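PDB 1ZBM: 1,4-dihydroxy-6-naphtoate synthase from Archaeoglobus fulgidus, which probably converts cyclic dehypoxanthinylfutalosinate into 1,4-dihydroxy-6-naphthoate and dihydroxyacetone, a step of menaquinone biosynthesis. Local coordinates for residues V14-D19 with F24-M29. Residues are numbered along the deposited sequence; the frame is centred on the assembly and turned at random.
Sequences VAHTPD and FMFYAM
His16 ND1 is hydrogen-bonded to Asp22 OD1 and also lies over one face of the Phe26 ring, 3.6 Å from Phe26 CD1. The two rings form a face-to-face stack. Their centroids are 3.7 Å apart and the planes are tilted by only 8°. The overlap is slightly offset, with His16 CG lying over the rim of the phenylalanine ring. The imidazole reaches this position with CG between the backbone N and the carbonyl carbon (chi1 38°). The bond to Asp22 and the stack together probably limit rotation of the imidazole. Residues 14-16 end strand 11-16, and segment 24-29 lies on helix 20-30. Strand and helix are the first two elements of a beta-alpha-beta unit that continues into strand 39-44, in a protein of the periplasmic-binding-protein clan. Val14, two residues back on the same side of the strand, adds an apolar contact, Val14 CG1 to Phe26 CE2 at 3.9 Å. An alanine in place of Phe26 would probably open a gap between helix and strand and leave the imidazole without its stacking partner. His42 of strand 39-44 also meets the His16 ring, with planes near perpendicular. His16 is about 11 Å, side chain to side chain, from His152, the predicted proton acceptor.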
loop_
_atom_site.group_PDB
_atom_site.type_symbol
_atom_site.label_atom_id
_atom_site.label_comp_id
_atom_site.label_asym_id
_atom_site.label_seq_id
_atom_site.Cartn_x
_atom_site.Cartn_y
_atom_site.Cartn_z
ATOM N N VAL A 14 9.554 1.500 -13.683
ATOM C CA VAL A 14 9.116 0.928 -12.419
ATOM C C VAL A 14 8.621 2.065 -11.540
ATOM O O VAL A 14 9.390 2.938 -11.127
ATOM C CB VAL A 14 10.281 0.167 -11.728
ATOM C CG1 VAL A 14 9.811 -0.473 -10.424
ATOM C CG2 VAL A 14 10.812 -0.904 -12.675
ATOM N N ALA A 15 7.320 2.053 -11.285
ATOM C CA ALA A 15 6.686 3.082 -10.492
ATOM C C ALA A 15 6.305 2.610 -9.107
ATOM O O ALA A 15 5.769 1.514 -8.916
ATOM C CB ALA A 15 5.439 3.603 -11.215
ATOM N N HIS A 16 6.603 3.462 -8.141
ATOM C CA HIS A 16 6.278 3.198 -6.765
ATOM C C HIS A 16 5.989 4.516 -6.054
ATOM O O HIS A 16 5.959 5.579 -6.689
ATOM C CB HIS A 16 7.373 2.377 -6.066
ATOM C CG HIS A 16 8.771 2.734 -6.458
ATOM N ND1 HIS A 16 9.664 3.307 -5.575
ATOM C CD2 HIS A 16 9.455 2.526 -7.604
ATOM C CE1 HIS A 16 10.837 3.431 -6.166
ATOM N NE2 HIS A 16 10.740 2.966 -7.398
ATOM N N THR A 17 5.787 4.445 -4.745
ATOM C CA THR A 17 5.382 5.604 -3.961
ATOM C C THR A 17 6.363 6.356 -3.074
ATOM O O THR A 17 7.343 5.796 -2.593
ATOM C CB THR A 17 4.193 5.212 -3.080
ATOM O OG1 THR A 17 4.600 4.194 -2.148
ATOM C CG2 THR A 17 3.066 4.681 -3.941
ATOM N N PRO A 18 6.089 7.652 -2.837
ATOM C CA PRO A 18 6.932 8.513 -2.000
ATOM C C PRO A 18 6.654 8.210 -0.531
ATOM O O PRO A 18 6.194 9.073 0.210
ATOM C CB PRO A 18 6.487 9.931 -2.374
ATOM C CG PRO A 18 5.607 9.755 -3.608
ATOM C CD PRO A 18 4.970 8.425 -3.403
ATOM N N ASP A 19 6.897 6.968 -0.127
ATOM C CA ASP A 19 6.679 6.564 1.253
ATOM C C ASP A 19 7.912 5.834 1.772
ATOM O O ASP A 19 8.610 5.146 1.019
ATOM C CB ASP A 19 5.452 5.654 1.366
ATOM C CG ASP A 19 4.179 6.322 0.871
ATOM O OD1 ASP A 19 3.852 7.422 1.359
ATOM O OD2 ASP A 19 3.505 5.742 -0.001
ATOM N N PHE A 24 12.405 2.288 1.431
ATOM C CA PHE A 24 13.124 1.286 2.206
ATOM C C PHE A 24 13.299 0.027 1.352
ATOM O O PHE A 24 14.419 -0.415 1.099
ATOM C CB PHE A 24 12.320 0.984 3.480
ATOM C CG PHE A 24 12.967 -0.007 4.404
ATOM C CD1 PHE A 24 14.035 0.365 5.218
ATOM C CD2 PHE A 24 12.517 -1.320 4.451
ATOM C CE1 PHE A 24 14.638 -0.559 6.087
ATOM C CE2 PHE A 24 13.111 -2.253 5.312
ATOM C CZ PHE A 24 14.181 -1.870 6.126
HETATM N N MSE A 25 12.176 -0.521 0.894
HETATM C CA MSE A 25 12.146 -1.712 0.056
HETATM C C MSE A 25 12.970 -1.547 -1.230
HETATM O O MSE A 25 13.722 -2.451 -1.623
HETATM C CB MSE A 25 10.689 -2.036 -0.292
HETATM C CG MSE A 25 10.470 -3.309 -1.082
HETATM SE SE MSE A 25 8.624 -3.417 -1.742
HETATM C CE MSE A 25 7.709 -3.006 -0.070
ATOM N N PHE A 26 12.852 -0.385 -1.871
ATOM C CA PHE A 26 13.577 -0.122 -3.126
ATOM C C PHE A 26 14.979 0.469 -3.005
ATOM O O PHE A 26 15.645 0.669 -4.020
ATOM C CB PHE A 26 12.767 0.803 -4.040
ATOM C CG PHE A 26 11.637 0.123 -4.754
ATOM C CD1 PHE A 26 10.367 0.102 -4.204
ATOM C CD2 PHE A 26 11.835 -0.455 -6.000
ATOM C CE1 PHE A 26 9.303 -0.484 -4.890
ATOM C CE2 PHE A 26 10.782 -1.047 -6.698
ATOM C CZ PHE A 26 9.515 -1.057 -6.143
ATOM N N TYR A 27 15.426 0.744 -1.782
ATOM C CA TYR A 27 16.750 1.325 -1.574
ATOM C C TYR A 27 17.882 0.634 -2.332
ATOM O O TYR A 27 18.639 1.285 -3.050
ATOM C CB TYR A 27 17.101 1.357 -0.084
ATOM C CG TYR A 27 18.550 1.695 0.158
ATOM C CD1 TYR A 27 19.497 0.692 0.369
ATOM C CD2 TYR A 27 18.992 3.016 0.092
ATOM C CE1 TYR A 27 20.847 1.000 0.503
ATOM C CE2 TYR A 27 20.338 3.329 0.222
ATOM C CZ TYR A 27 21.258 2.320 0.427
ATOM O OH TYR A 27 22.590 2.643 0.557
ATOM N N ALA A 28 18.007 -0.677 -2.164
ATOM C CA ALA A 28 19.070 -1.420 -2.828
ATOM C C ALA A 28 19.031 -1.249 -4.344
ATOM O O ALA A 28 20.075 -1.134 -4.992
ATOM C CB ALA A 28 18.977 -2.910 -2.470
HETATM N N MSE A 29 17.826 -1.236 -4.906
HETATM C CA MSE A 29 17.674 -1.100 -6.349
HETATM C C MSE A 29 17.936 0.325 -6.831
HETATM O O MSE A 29 18.566 0.525 -7.868
HETATM C CB MSE A 29 16.276 -1.548 -6.776
HETATM C CG MSE A 29 16.133 -1.792 -8.273
HETATM SE SE MSE A 29 14.321 -2.314 -8.777
HETATM C CE MSE A 29 14.400 -4.191 -8.288
#